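Local coordinates for transcobalamin-1 (PDB 4KKI), which binds vitamin B12 with femtomolar affinity, carries it, and protects it from the acid of the stomach, at residues Gln331-Ser339 with Val350-Val361; Asn369-Met377 with Tyr385-Cys393. All blocks are in the same frame, centred on the assembly; numbering follows the deposited sequence.

Contact 1. Residues Gln331-Ser339 with Val350-Val361. With NAG (2-acetamido-2-deoxy-beta-D-glucopyranose), chain H; NAG (2-acetamido-2-deoxy-beta-D-glucopyranose), chain G; NAG (2-acetamido-2-deoxy-beta-D-glucopyranose), chain C.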
loop_
_atom_site.group_PDB
_atom_site.type_symbol
_atom_site.label_atom_id
_atom_site.label_comp_id
_atom_site.label_asym_id
_atom_site.label_seq_id
_atom_site.Cartn_x
_atom_site.Cartn_y
_atom_site.Cartn_z
ATOM N N GLN A 331 -8.602 36.190 1.698
ATOM C CA GLN A 331 -7.678 35.168 2.172
ATOM C C GLN A 331 -8.402 34.156 3.059
ATOM O O GLN A 331 -8.293 32.947 2.847
ATOM C CB GLN A 331 -6.516 35.810 2.933
ATOM C CG GLN A 331 -5.347 34.876 3.190
ATOM C CD GLN A 331 -4.192 35.569 3.885
ATOM O OE1 GLN A 331 -4.373 36.592 4.547
ATOM N NE2 GLN A 331 -2.992 35.019 3.732
ATOM N N SER A 332 -9.128 34.652 4.056
ATOM C CA SER A 332 -9.969 33.816 4.912
ATOM C C SER A 332 -9.220 32.903 5.884
ATOM O O SER A 332 -8.170 32.354 5.557
ATOM C CB SER A 332 -10.930 32.984 4.065
ATOM O OG SER A 332 -11.873 32.315 4.881
ATOM N N TYR A 333 -9.783 32.741 7.078
ATOM C CA TYR A 333 -9.222 31.842 8.080
ATOM C C TYR A 333 -10.277 30.862 8.580
ATOM O O TYR A 333 -11.476 31.129 8.499
ATOM C CB TYR A 333 -8.646 32.630 9.259
ATOM C CG TYR A 333 -7.318 33.294 8.971
ATOM C CD1 TYR A 333 -7.254 34.497 8.280
ATOM C CD2 TYR A 333 -6.127 32.718 9.398
ATOM C CE1 TYR A 333 -6.041 35.107 8.018
ATOM C CE2 TYR A 333 -4.909 33.322 9.140
ATOM C CZ TYR A 333 -4.873 34.516 8.450
ATOM O OH TYR A 333 -3.666 35.120 8.190
ATOM N N ILE A 334 -9.826 29.746 9.123
ATOM C CA ILE A 334 -10.746 28.726 9.576
ATOM C C ILE A 334 -10.372 28.245 10.975
ATOM O O ILE A 334 -9.226 28.351 11.385
ATOM C CB ILE A 334 -10.861 27.601 8.516
ATOM C CG1 ILE A 334 -12.324 27.299 8.230
ATOM C CG2 ILE A 334 -10.068 26.346 8.872
ATOM C CD1 ILE A 334 -12.772 27.806 6.884
ATOM N N SER A 335 -11.350 27.732 11.704
ATOM C CA SER A 335 -11.114 27.281 13.075
ATOM C C SER A 335 -11.612 25.860 13.319
ATOM O O SER A 335 -12.658 25.458 12.807
ATOM C CB SER A 335 -11.753 28.241 14.082
ATOM O OG SER A 335 -11.009 29.443 14.179
ATOM N N VAL A 336 -10.853 25.105 14.112
ATOM C CA VAL A 336 -11.181 23.712 14.400
ATOM C C VAL A 336 -10.951 23.359 15.868
ATOM O O VAL A 336 -10.262 24.077 16.592
ATOM C CB VAL A 336 -10.332 22.748 13.546
ATOM C CG1 VAL A 336 -10.704 22.858 12.074
ATOM C CG2 VAL A 336 -8.851 23.027 13.755
ATOM N N ASN A 337 -11.526 22.241 16.294
ATOM C CA ASN A 337 -11.296 21.717 17.635
ATOM C C ASN A 337 -10.209 20.644 17.615
ATOM O O ASN A 337 -10.495 19.458 17.449
ATOM C CB ASN A 337 -12.597 21.154 18.217
ATOM C CG ASN A 337 -12.419 20.580 19.613
ATOM O OD1 ASN A 337 -11.575 21.037 20.385
ATOM N ND2 ASN A 337 -13.214 19.562 19.937
ATOM N N TYR A 338 -8.960 21.070 17.779
ATOM C CA TYR A 338 -7.823 20.155 17.756
ATOM C C TYR A 338 -7.547 19.546 19.124
ATOM O O TYR A 338 -7.325 20.263 20.101
ATOM C CB TYR A 338 -6.571 20.872 17.253
ATOM C CG TYR A 338 -5.325 20.015 17.239
ATOM C CD1 TYR A 338 -5.182 18.979 16.324
ATOM C CD2 TYR A 338 -4.285 20.251 18.130
ATOM C CE1 TYR A 338 -4.044 18.198 16.301
ATOM C CE2 TYR A 338 -3.142 19.474 18.114
ATOM C CZ TYR A 338 -3.027 18.449 17.196
ATOM O OH TYR A 338 -1.892 17.672 17.172
ATOM N N SER A 339 -7.551 18.220 19.187
ATOM C CA SER A 339 -7.314 17.526 20.444
ATOM C C SER A 339 -6.270 16.423 20.309
ATOM O O SER A 339 -6.149 15.789 19.260
ATOM C CB SER A 339 -8.622 16.955 20.999
ATOM O OG SER A 339 -9.169 15.984 20.127
ATOM N N VAL A 350 -7.694 26.019 17.251
ATOM C CA VAL A 350 -6.653 26.621 16.426
ATOM C C VAL A 350 -7.258 27.318 15.214
ATOM O O VAL A 350 -8.317 26.926 14.718
ATOM C CB VAL A 350 -5.590 25.589 15.976
ATOM C CG1 VAL A 350 -5.468 24.472 17.001
ATOM C CG2 VAL A 350 -5.928 25.021 14.610
ATOM N N THR A 351 -6.591 28.357 14.747
ATOM C CA THR A 351 -7.059 29.068 13.577
ATOM C C THR A 351 -5.979 29.046 12.509
ATOM O O THR A 351 -4.852 29.460 12.741
ATOM C CB THR A 351 -7.467 30.509 13.918
ATOM O OG1 THR A 351 -8.466 30.484 14.938
ATOM C CG2 THR A 351 -8.035 31.198 12.702
ATOM N N VAL A 352 -6.341 28.541 11.339
ATOM C CA VAL A 352 -5.415 28.422 10.219
ATOM C C VAL A 352 -6.009 29.010 8.943
ATOM O O VAL A 352 -7.223 29.194 8.840
ATOM C CB VAL A 352 -5.037 26.948 9.957
ATOM C CG1 VAL A 352 -4.167 26.409 11.082
ATOM C CG2 VAL A 352 -6.291 26.101 9.789
ATOM N N LEU A 353 -5.145 29.313 7.982
ATOM C CA LEU A 353 -5.589 29.798 6.685
ATOM C C LEU A 353 -6.442 28.739 6.019
ATOM O O LEU A 353 -6.181 27.553 6.159
ATOM C CB LEU A 353 -4.393 30.126 5.793
ATOM C CG LEU A 353 -3.434 31.194 6.314
ATOM C CD1 LEU A 353 -2.049 31.028 5.715
ATOM C CD2 LEU A 353 -3.976 32.583 6.028
ATOM N N ASN A 354 -7.446 29.170 5.273
ATOM C CA ASN A 354 -8.336 28.248 4.597
ATOM C C ASN A 354 -7.520 27.422 3.622
ATOM O O ASN A 354 -6.611 27.933 2.983
ATOM C CB ASN A 354 -9.399 29.040 3.845
ATOM C CG ASN A 354 -10.629 28.222 3.514
ATOM O OD1 ASN A 354 -10.928 27.219 4.154
ATOM N ND2 ASN A 354 -11.352 28.663 2.500
ATOM N N GLY A 355 -7.839 26.140 3.517
ATOM C CA GLY A 355 -7.078 25.249 2.667
ATOM C C GLY A 355 -5.816 24.715 3.312
ATOM O O GLY A 355 -4.984 24.110 2.650
ATOM N N SER A 356 -5.668 24.950 4.608
ATOM C CA SER A 356 -4.536 24.419 5.346
ATOM C C SER A 356 -4.726 22.926 5.550
ATOM O O SER A 356 -5.844 22.430 5.526
ATOM C CB SER A 356 -4.406 25.116 6.697
ATOM O OG SER A 356 -3.708 26.337 6.580
ATOM N N VAL A 357 -3.634 22.206 5.746
ATOM C CA VAL A 357 -3.738 20.775 5.985
ATOM C C VAL A 357 -3.709 20.452 7.474
ATOM O O VAL A 357 -3.415 21.314 8.303
ATOM C CB VAL A 357 -2.634 19.982 5.254
ATOM C CG1 VAL A 357 -2.783 20.139 3.748
ATOM C CG2 VAL A 357 -1.251 20.428 5.714
ATOM N N PHE A 358 -4.027 19.202 7.794
ATOM C CA PHE A 358 -4.048 18.712 9.166
ATOM C C PHE A 358 -2.718 18.980 9.876
ATOM O O PHE A 358 -2.694 19.280 11.069
ATOM C CB PHE A 358 -4.362 17.211 9.156
ATOM C CG PHE A 358 -4.726 16.643 10.502
ATOM C CD1 PHE A 358 -3.749 16.365 11.444
ATOM C CD2 PHE A 358 -6.045 16.351 10.809
ATOM C CE1 PHE A 358 -4.082 15.831 12.675
ATOM C CE2 PHE A 358 -6.384 15.814 12.040
ATOM C CZ PHE A 358 -5.399 15.552 12.971
ATOM N N LEU A 359 -1.617 18.876 9.137
ATOM C CA LEU A 359 -0.287 19.101 9.700
ATOM C C LEU A 359 -0.093 20.549 10.151
ATOM O O LEU A 359 0.561 20.812 11.160
ATOM C CB LEU A 359 0.797 18.721 8.690
ATOM C CG LEU A 359 2.249 18.814 9.165
ATOM C CD1 LEU A 359 2.484 17.888 10.346
ATOM C CD2 LEU A 359 3.208 18.488 8.027
ATOM N N SER A 360 -0.659 21.485 9.394
ATOM C CA SER A 360 -0.557 22.900 9.728
ATOM C C SER A 360 -1.219 23.181 11.074
ATOM O O SER A 360 -0.730 23.994 11.861
ATOM C CB SER A 360 -1.188 23.759 8.629
ATOM O OG SER A 360 -0.538 23.552 7.386
ATOM N N VAL A 361 -2.330 22.498 11.331
ATOM C CA VAL A 361 -3.029 22.605 12.606
ATOM C C VAL A 361 -2.122 22.155 13.744
ATOM O O VAL A 361 -2.009 22.833 14.768
ATOM C CB VAL A 361 -4.321 21.761 12.608
ATOM C CG1 VAL A 361 -4.897 21.655 14.013
ATOM C CG2 VAL A 361 -5.342 22.353 11.647
HETATM C C1 NAG H . -13.451 19.550 21.358
HETATM C C2 NAG H . -14.941 19.465 21.679
HETATM C C3 NAG H . -15.172 19.479 23.183
HETATM C C4 NAG H . -14.334 18.398 23.848
HETATM C C5 NAG H . -12.875 18.490 23.416
HETATM C C6 NAG H . -12.097 17.307 23.978
HETATM C C7 NAG H . -16.777 20.305 20.340
HETATM C C8 NAG H . -17.778 21.420 20.260
HETATM N N2 NAG H . -15.674 20.545 21.044
HETATM O O3 NAG H . -16.535 19.253 23.457
HETATM O O4 NAG H . -14.413 18.532 25.250
HETATM O O5 NAG H . -12.750 18.505 22.007
HETATM O O6 NAG H . -10.782 17.333 23.475
HETATM O O7 NAG H . -16.993 19.232 19.775
HETATM C C1 NAG G . -12.562 28.015 2.039
HETATM C C2 NAG G . -14.040 28.407 2.156
HETATM C C3 NAG G . -14.946 27.225 1.851
HETATM C C4 NAG G . -14.575 26.641 0.501
HETATM C C5 NAG G . -13.101 26.275 0.505
HETATM C C6 NAG G . -12.688 25.685 -0.833
HETATM C C7 NAG G . -15.484 29.008 4.015
HETATM C C8 NAG G . -16.435 29.917 3.298
HETATM N N2 NAG G . -14.271 28.919 3.489
HETATM O O3 NAG G . -16.309 27.652 1.827
HETATM O O4 NAG G . -15.370 25.482 0.232
HETATM O O5 NAG G . -12.340 27.453 0.749
HETATM O O6 NAG G . -11.431 26.256 -1.216
HETATM O O7 NAG G . -15.799 28.394 5.019
HETATM C C1 NAG C . -10.340 30.437 20.324
HETATM C C2 NAG C . -9.565 31.691 19.854
HETATM C C3 NAG C . -9.748 32.955 20.688
HETATM C C4 NAG C . -11.151 33.049 21.231
HETATM C C5 NAG C . -11.437 31.787 22.007
HETATM C C6 NAG C . -12.771 31.899 22.726
HETATM C C7 NAG C . -7.612 30.884 18.687
HETATM C C8 NAG C . -6.117 30.790 18.696
HETATM N N2 NAG C . -8.162 31.350 19.800
HETATM O O3 NAG C . -9.510 34.105 19.877
HETATM O O4 NAG C . -11.240 34.181 22.087
HETATM O O5 NAG C . -11.520 30.729 21.071
HETATM O O6 NAG C . -13.832 31.915 21.768
HETATM O O7 NAG C . -8.282 30.559 17.725
#
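Ile334 and Val352 form a hydrogen-bonded antiparallel pair: Ile334 N donates to Val352 O at 2.7 Å, and Val352 N returns a bond to Ile334 O at 2.9 Å. Val336 and Val350 repeat the exchange with longer bonds. At the end of the pairing Asn354 N reaches Ser332 O from 43° above the carbonyl plane, just as the chain enters a type II turn at Leu353-Ser356. Gly355 suits this turn, since a side chain there would press on the preceding carbonyl.

Between the two pairs, Ser335 OG donates to Thr351 OG1 (2.9 Å), which passes its own proton to O7 of the chain C sugar (2.8 Å); small hydroxyl residues suit this sugar-bearing face. Asn337 and Asn354 carry further sugars through ND2.

Apolar contacts occupy the other face. Beta-branched residues fit the extended backbone, and Val336 CG2 meets Val350 CG2 at 3.6 Å. With CG anti to the backbone N (chi1 178°), the Tyr338 ring passes Val361, CD1 lying 3.5 Å from Val361 CG1; Phe358 CE1 lies at the ring's edge. Away from that face, at the exposed end of the hairpin, Leu353 CD2 lies over one face of the Tyr333 ring.

This hairpin opens the beta domain: strand 345-353 is outermost, strand 333-341 runs between it and parallel strand 426-432, and helix 358-368 packs beneath Val336 and Tyr338, bringing Phe358 beside the cobalamin-binding Leu404 and Leu411.

Contact 2. Residues Asn369-Met377 with Tyr385-Cys393. With NAG (2-acetamido-2-deoxy-beta-D-glucopyranose), chain D.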
loop_
_atom_site.group_PDB
_atom_site.type_symbol
_atom_site.label_atom_id
_atom_site.label_comp_id
_atom_site.label_asym_id
_atom_site.label_seq_id
_atom_site.Cartn_x
_atom_site.Cartn_y
_atom_site.Cartn_z
ATOM N N ASN A 369 1.958 25.698 22.474
ATOM C CA ASN A 369 2.403 24.906 23.609
ATOM C C ASN A 369 3.238 23.701 23.197
ATOM O O ASN A 369 2.688 22.677 22.804
ATOM C CB ASN A 369 1.195 24.412 24.388
ATOM C CG ASN A 369 1.514 24.151 25.831
ATOM O OD1 ASN A 369 2.509 23.514 26.153
ATOM N ND2 ASN A 369 0.668 24.650 26.709
ATOM N N ASP A 370 4.557 23.813 23.294
ATOM C CA ASP A 370 5.435 22.737 22.846
ATOM C C ASP A 370 5.430 21.567 23.824
ATOM O O ASP A 370 5.761 20.439 23.461
ATOM C CB ASP A 370 6.863 23.255 22.642
ATOM C CG ASP A 370 7.769 22.233 21.975
ATOM O OD1 ASP A 370 7.678 22.073 20.739
ATOM O OD2 ASP A 370 8.576 21.596 22.681
ATOM N N THR A 371 5.052 21.842 25.067
ATOM C CA THR A 371 5.023 20.811 26.095
ATOM C C THR A 371 3.920 19.799 25.811
ATOM O O THR A 371 4.118 18.592 25.943
ATOM C CB THR A 371 4.792 21.419 27.491
ATOM O OG1 THR A 371 5.703 22.506 27.699
ATOM C CG2 THR A 371 5.000 20.369 28.575
ATOM N N ILE A 372 2.760 20.306 25.404
ATOM C CA ILE A 372 1.571 19.479 25.244
ATOM C C ILE A 372 1.339 19.084 23.787
ATOM O O ILE A 372 0.961 17.949 23.490
ATOM C CB ILE A 372 0.320 20.191 25.822
ATOM C CG1 ILE A 372 0.125 19.834 27.297
ATOM C CG2 ILE A 372 -0.929 19.804 25.066
ATOM C CD1 ILE A 372 1.188 20.377 28.217
ATOM N N PHE A 373 1.583 20.016 22.873
ATOM C CA PHE A 373 1.306 19.773 21.463
ATOM C C PHE A 373 2.573 19.612 20.623
ATOM O O PHE A 373 2.512 19.593 19.395
ATOM C CB PHE A 373 0.417 20.883 20.901
ATOM C CG PHE A 373 -0.953 20.926 21.515
ATOM C CD1 PHE A 373 -1.726 19.777 21.594
ATOM C CD2 PHE A 373 -1.464 22.108 22.026
ATOM C CE1 PHE A 373 -2.990 19.810 22.160
ATOM C CE2 PHE A 373 -2.726 22.147 22.597
ATOM C CZ PHE A 373 -3.490 20.996 22.663
ATOM N N GLY A 374 3.717 19.493 21.289
ATOM C CA GLY A 374 4.968 19.240 20.597
ATOM C C GLY A 374 4.996 17.829 20.046
ATOM O O GLY A 374 4.706 16.869 20.762
ATOM N N PHE A 375 5.343 17.694 18.772
ATOM C CA PHE A 375 5.326 16.384 18.134
ATOM C C PHE A 375 6.577 16.103 17.314
ATOM O O PHE A 375 7.338 17.012 16.977
ATOM C CB PHE A 375 4.075 16.221 17.261
ATOM C CG PHE A 375 4.077 17.080 16.025
ATOM C CD1 PHE A 375 3.668 18.403 16.082
ATOM C CD2 PHE A 375 4.475 16.559 14.803
ATOM C CE1 PHE A 375 3.664 19.194 14.945
ATOM C CE2 PHE A 375 4.473 17.343 13.663
ATOM C CZ PHE A 375 4.068 18.663 13.735
ATOM N N THR A 376 6.778 14.829 16.998
ATOM C CA THR A 376 7.879 14.405 16.150
ATOM C C THR A 376 7.334 13.705 14.912
ATOM O O THR A 376 6.555 12.758 15.012
ATOM C CB THR A 376 8.830 13.446 16.889
ATOM O OG1 THR A 376 9.354 14.089 18.058
ATOM C CG2 THR A 376 9.979 13.029 15.984
ATOM N N MET A 377 7.740 14.186 13.743
ATOM C CA MET A 377 7.334 13.569 12.492
ATOM C C MET A 377 8.540 13.124 11.681
ATOM O O MET A 377 9.614 13.720 11.763
ATOM C CB MET A 377 6.491 14.538 11.664
ATOM C CG MET A 377 7.170 15.865 11.397
ATOM S SD MET A 377 6.588 16.616 9.870
ATOM C CE MET A 377 7.337 15.517 8.668
ATOM N N TYR A 385 4.787 11.545 8.412
ATOM C CA TYR A 385 4.215 10.528 9.281
ATOM C C TYR A 385 4.457 10.908 10.737
ATOM O O TYR A 385 5.585 11.213 11.125
ATOM C CB TYR A 385 4.834 9.160 8.976
ATOM C CG TYR A 385 4.303 8.027 9.829
ATOM C CD1 TYR A 385 3.109 7.390 9.508
ATOM C CD2 TYR A 385 5.000 7.587 10.948
ATOM C CE1 TYR A 385 2.620 6.353 10.283
ATOM C CE2 TYR A 385 4.519 6.551 11.730
ATOM C CZ TYR A 385 3.328 5.936 11.392
ATOM O OH TYR A 385 2.844 4.905 12.165
ATOM N N ILE A 386 3.395 10.895 11.540
ATOM C CA ILE A 386 3.497 11.262 12.950
ATOM C C ILE A 386 3.968 10.083 13.796
ATOM O O ILE A 386 3.251 9.093 13.957
ATOM C CB ILE A 386 2.155 11.778 13.506
ATOM C CG1 ILE A 386 1.590 12.881 12.607
ATOM C CG2 ILE A 386 2.325 12.274 14.937
ATOM C CD1 ILE A 386 2.548 14.032 12.373
ATOM N N THR A 387 5.177 10.198 14.336
ATOM C CA THR A 387 5.771 9.121 15.121
ATOM C C THR A 387 5.622 9.357 16.617
ATOM O O THR A 387 5.287 8.440 17.368
ATOM C CB THR A 387 7.268 8.941 14.795
ATOM O OG1 THR A 387 7.974 10.153 15.089
ATOM C CG2 THR A 387 7.461 8.593 13.325
ATOM N N CYS A 388 5.877 10.588 17.051
ATOM C CA CYS A 388 5.855 10.901 18.474
ATOM C C CYS A 388 5.098 12.187 18.775
ATOM O O CYS A 388 5.141 13.144 18.002
ATOM C CB CYS A 388 7.279 11.024 19.024
ATOM S SG CYS A 388 8.426 9.716 18.532
ATOM N N ILE A 389 4.402 12.191 19.906
ATOM C CA ILE A 389 3.831 13.404 20.480
ATOM C C ILE A 389 4.119 13.391 21.977
ATOM O O ILE A 389 3.939 12.362 22.631
ATOM C CB ILE A 389 2.312 13.494 20.243
ATOM C CG1 ILE A 389 2.005 13.536 18.746
ATOM C CG2 ILE A 389 1.733 14.722 20.929
ATOM C CD1 ILE A 389 0.547 13.724 18.430
ATOM N N GLN A 390 4.585 14.521 22.506
ATOM C CA GLN A 390 4.943 14.646 23.921
ATOM C C GLN A 390 6.014 13.643 24.347
ATOM O O GLN A 390 6.047 13.211 25.499
ATOM C CB GLN A 390 3.714 14.483 24.822
ATOM C CG GLN A 390 2.638 15.535 24.642
ATOM C CD GLN A 390 1.468 15.328 25.586
ATOM O OE1 GLN A 390 1.523 14.488 26.483
ATOM N NE2 GLN A 390 0.403 16.093 25.385
ATOM N N GLY A 391 6.883 13.267 23.413
ATOM C CA GLY A 391 7.918 12.289 23.696
ATOM C C GLY A 391 7.401 10.862 23.667
ATOM O O GLY A 391 8.172 9.913 23.810
ATOM N N LEU A 392 6.092 10.707 23.490
ATOM C CA LEU A 392 5.484 9.386 23.385
ATOM C C LEU A 392 5.491 8.917 21.934
ATOM O O LEU A 392 4.741 9.428 21.100
ATOM C CB LEU A 392 4.056 9.400 23.938
ATOM C CG LEU A 392 3.249 8.109 23.768
ATOM C CD1 LEU A 392 3.925 6.940 24.478
ATOM C CD2 LEU A 392 1.825 8.297 24.269
ATOM N N CYS A 393 6.343 7.940 21.639
ATOM C CA CYS A 393 6.541 7.485 20.268
ATOM C C CYS A 393 5.829 6.171 19.970
ATOM O O CYS A 393 5.762 5.281 20.819
ATOM C CB CYS A 393 8.034 7.347 19.970
ATOM S SG CYS A 393 8.980 8.854 20.287
HETATM C C1 NAG D . 0.844 24.502 28.145
HETATM C C2 NAG D . 1.679 25.356 29.130
HETATM C C3 NAG D . 1.488 25.042 30.605
HETATM C C4 NAG D . 0.077 24.600 30.918
HETATM C C5 NAG D . -0.306 23.490 29.978
HETATM C C6 NAG D . -1.662 22.933 30.350
HETATM C C7 NAG D . 3.654 26.098 27.993
HETATM C C8 NAG D . 5.017 25.739 27.496
HETATM N N2 NAG D . 3.071 25.210 28.782
HETATM O O3 NAG D . 1.764 26.230 31.342
HETATM O O4 NAG D . 0.024 24.130 32.257
HETATM O O5 NAG D . -0.398 24.083 28.700
HETATM O O6 NAG D . -2.586 24.013 30.413
HETATM O O7 NAG D . 3.113 27.141 27.691
HETATM O O HOH W 1 7.562 14.486 20.308
#
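The Phe375 ring meets Ile386 obliquely, CD2 lying 4.0 Å from Ile386 CD1, while Phe373 O sits in plane at the ring's edge. One face of the Phe373 ring carries Ile372 CG2 over its centre. The third flat group, the Gln390 amide, points its NE2 at Ile372 O (2.7 Å), which lies only 7° out of the amide plane; the donor in turn meets a lone pair in the carbonyl plane. An extended chain beyond CG gives Gln390 the reach to hold the short, weakly bonded helical turn around 370-373 against the hairpin. An alanine here has no amide to offer, and Ile372 O would probably be left without this donor, the helical turn less firmly tied to the hairpin.

Strands 375-379 and 384-389 pair as an antiparallel hairpin whose register is shifted by a classic beta bulge: Thr387 and Cys388 both face Thr376, whose O accepts from Thr387 N (3.0 Å) and Cys388 N (3.1 Å). Thr376 N answers with a nearly straight bond to Cys388 O (2.6 Å). A type I' turn from Ile389 to Leu392 then brings Cys393 back to Cys388, and their disulfide staples the turn beside Thr376. Glycine suits position 374, since a CB would run into Asp370 O.

Apolar residues suit the opposite face, where Phe375 CB touches Ile389 CG1 at 3.7 Å and Met377 CB approaches Ile386 CD1; Met362 of helix 358-368 packs on Phe375 and Ile386. Asn369 bears a sugar on ND2 while its OD1 weakly caps the helix. At the far end Tyr385 lies against cyanocobalamin, and Ile386 O hydrogen-bonds the ligand.

Contacts 1 and 2 are successive hairpins of the beta domain, and helix 358-368 serves both, beginning within contact 1 and ending just before contact 2. Each is partly buried: Ile334, Tyr338 and the paired valines of contact 1 and Phe375, Ile386 and Ile389 of contact 2 lie inside, while Tyr333, Leu353 and Thr376 are at the surface. The buried sides meet where Tyr338 CE2 packs 3.8 Å from Phe373 CD1. Both carry sugars, but contact 1 pairs hydroxyls across a regular sheet edge, whereas contact 2 relies on a bulge, a disulfide and a glutamine amide. Contact 2 touches cyanocobalamin directly; contact 1 stands behind the site, its Phe358 side chain about 8 Å from the ligand.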